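Local atomic coordinates of putative GntR-family transcriptional regulator (Bordetella bronchiseptica RB50, PDB entry 3CNV), a protein that probably regulates transcription as a member of the GntR family, with a UTRA domain that probably binds a small effector molecule. Residues Trp67-Gly70 and Thr71-Arg74. Residues are numbered along the deposited sequence; the frame is centred on the assembly and turned at random.
Sequences WLPG and THFR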
ATOM      1  N   TRP C  67       2.450  -6.709  22.347  1.00 15.09           N
ATOM      2  CA  TRP C  67       2.625  -5.882  23.527  1.00 13.92           C
ATOM      3  C   TRP C  67       1.656  -4.691  23.339  1.00 13.20           C
ATOM      4  O   TRP C  67       1.679  -3.999  22.325  1.00 14.43           O
ATOM      5  CB  TRP C  67       4.053  -5.321  23.609  1.00 14.60           C
ATOM      6  CG  TRP C  67       5.147  -6.308  23.901  1.00 16.33           C
ATOM      7  CD1 TRP C  67       5.672  -6.612  25.116  1.00 18.85           C
ATOM      8  CD2 TRP C  67       5.832  -7.122  22.954  1.00 18.19           C
ATOM      9  NE1 TRP C  67       6.649  -7.555  24.982  1.00 21.17           N
ATOM     10  CE2 TRP C  67       6.749  -7.902  23.658  1.00 19.48           C
ATOM     11  CE3 TRP C  67       5.760  -7.256  21.577  1.00 20.57           C
ATOM     12  CZ2 TRP C  67       7.613  -8.803  23.014  1.00 23.61           C
ATOM     13  CZ3 TRP C  67       6.588  -8.147  20.950  1.00 24.28           C
ATOM     14  CH2 TRP C  67       7.499  -8.933  21.658  1.00 21.71           C
ATOM     15  N   LEU C  68       0.852  -4.468  24.334  1.00 12.30           N
ATOM     16  CA  LEU C  68      -0.156  -3.423  24.370  1.00 12.99           C
ATOM     17  C   LEU C  68      -0.032  -2.536  25.615  1.00 14.24           C
ATOM     18  O   LEU C  68       0.220  -3.016  26.688  1.00 11.81           O
ATOM     19  CB  LEU C  68      -1.515  -4.078  24.347  1.00 13.69           C
ATOM     20  CG  LEU C  68      -1.782  -5.103  23.226  1.00 16.27           C
ATOM     21  CD1 LEU C  68      -2.905  -6.047  23.624  1.00 17.97           C
ATOM     22  CD2 LEU C  68      -2.162  -4.312  21.962  1.00 14.25           C
ATOM     23  N   PRO C  69      -0.242  -1.218  25.456  1.00 15.85           N
ATOM     24  CA  PRO C  69      -0.107  -0.313  26.628  1.00 17.29           C
ATOM     25  C   PRO C  69      -1.127  -0.680  27.757  1.00 18.07           C
ATOM     26  O   PRO C  69      -2.324  -0.806  27.520  1.00 16.78           O
ATOM     27  CB  PRO C  69      -0.360   1.056  26.041  1.00 17.41           C
ATOM     28  CG  PRO C  69      -1.050   0.806  24.686  1.00 18.67           C
ATOM     29  CD  PRO C  69      -0.665  -0.523  24.226  1.00 15.97           C
ATOM     30  N   GLY C  70      -0.617  -0.931  28.952  1.00 20.05           N
ATOM     31  CA  GLY C  70      -1.447  -1.449  30.061  1.00 22.08           C
ATOM     32  C   GLY C  70      -2.636  -0.523  30.254  1.00 24.63           C
ATOM     33  O   GLY C  70      -3.750  -0.962  30.476  1.00 26.63           O
ATOM     34  N   THR C  71      -2.364   0.756  30.071  1.00 26.49           N
ATOM     35  CA  THR C  71      -3.311   1.839  30.306  1.00 28.86           C
ATOM     36  C   THR C  71      -4.606   1.594  29.566  1.00 29.04           C
ATOM     37  O   THR C  71      -5.657   1.522  30.170  1.00 31.55           O
ATOM     38  CB  THR C  71      -2.722   3.237  29.892  1.00 29.93           C
ATOM     39  OG1 THR C  71      -2.334   3.263  28.486  1.00 31.72           O
ATOM     40  CG2 THR C  71      -1.518   3.607  30.781  1.00 30.66           C
ATOM     41  N   HIS C  72      -4.523   1.331  28.277  1.00 28.78           N
ATOM     42  CA  HIS C  72      -5.742   1.241  27.457  1.00 28.43           C
ATOM     43  C   HIS C  72      -6.351  -0.159  27.466  1.00 27.15           C
ATOM     44  O   HIS C  72      -7.438  -0.387  26.935  1.00 28.18           O
ATOM     45  CB  HIS C  72      -5.456   1.682  26.028  1.00 28.92           C
ATOM     46  CG  HIS C  72      -4.847   3.043  25.940  1.00 32.97           C
ATOM     47  ND1 HIS C  72      -3.572   3.261  25.460  1.00 37.91           N
ATOM     48  CD2 HIS C  72      -5.330   4.261  26.301  1.00 37.92           C
ATOM     49  CE1 HIS C  72      -3.305   4.557  25.506  1.00 36.94           C
ATOM     50  NE2 HIS C  72      -4.352   5.186  26.015  1.00 38.41           N
ATOM     51  N   PHE C  73      -5.655  -1.102  28.071  1.00 25.11           N
ATOM     52  CA  PHE C  73      -6.043  -2.499  27.922  1.00 24.00           C
ATOM     53  C   PHE C  73      -6.183  -3.203  29.253  1.00 25.58           C
ATOM     54  O   PHE C  73      -6.059  -4.439  29.363  1.00 23.06           O
ATOM     55  CB  PHE C  73      -5.071  -3.227  26.994  1.00 23.24           C
ATOM     56  CG  PHE C  73      -5.273  -2.906  25.531  1.00 20.16           C
ATOM     57  CD1 PHE C  73      -6.250  -3.563  24.791  1.00 21.44           C
ATOM     58  CD2 PHE C  73      -4.505  -1.913  24.905  1.00 18.91           C
ATOM     59  CE1 PHE C  73      -6.433  -3.233  23.443  1.00 22.08           C
ATOM     60  CE2 PHE C  73      -4.647  -1.620  23.593  1.00 18.81           C
ATOM     61  CZ  PHE C  73      -5.635  -2.275  22.848  1.00 17.87           C
ATOM     62  N   ARG C  74      -6.447  -2.386  30.272  1.00 27.73           N
ATOM     63  CA  ARG C  74      -6.613  -2.898  31.649  1.00 29.40           C
ATOM     64  C   ARG C  74      -7.642  -4.010  31.729  1.00 29.67           C
ATOM     65  O   ARG C  74      -7.453  -4.981  32.445  1.00 31.94           O
ATOM     66  CB  ARG C  74      -6.877  -1.771  32.656  1.00 30.65           C
ATOM     67  CG  ARG C  74      -5.536  -1.180  33.079  1.00 33.41           C
ATOM     68  CD  ARG C  74      -5.676  -0.166  34.194  1.00 40.92           C
ATOM     69  NE  ARG C  74      -5.964   1.152  33.640  1.00 46.65           N
ATOM     70  CZ  ARG C  74      -7.190   1.645  33.455  1.00 51.32           C
ATOM     71  NH1 ARG C  74      -8.275   0.934  33.795  1.00 51.17           N
ATOM     72  NH2 ARG C  74      -7.326   2.863  32.923  1.00 52.38           N
TER
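This is a local contact round a tight turn: strand 59-69 ends at P69, the chain bends at G70, and F73 folds back onto the last strand residues L68 and P69. The turn is closed by the backbone. F73 N donates to G70 O at 3.1 Å, with an N-H...O angle of 151°. P69 O receives two further bonds, both weak, from H72 N and F73 N.

The apolar part of the contact is made by the F73 ring. Its CD2 lies 3.7 Å from CB of L68, while L68 CD2 sits over one ring face, displaced toward the rim and 4.0 Å from F73 CE2. With CG of F73 anti to its own carbonyl carbon (chi1 -76°), the ring swings back over the strand end. P69 O lies at the ring edge, near its plane, 3.6 Å from F73 CD2, and P69 CD touches the same CD2 more loosely.

H72 meets the proline at CG: P69 CG comes to 3.6 Å from H72 ND1, at the edge of the imidazole and in its plane. T71 OG1 lies over one face of that imidazole, offset to the rim, and also approaches P69 CB at 3.8 Å. Beyond the turn, F73 is buried against F92, which it meets edge-to-face, and against F96, M143 and V98, whereas T71, H72 and R74 are exposed.

T71 and H72 take the two central positions of a type I beta turn over residues 70-73, closed by the F73 N to G70 O bond and here carrying the chain off a central strand of the antiparallel UTRA-domain sheet toward helix 78-83.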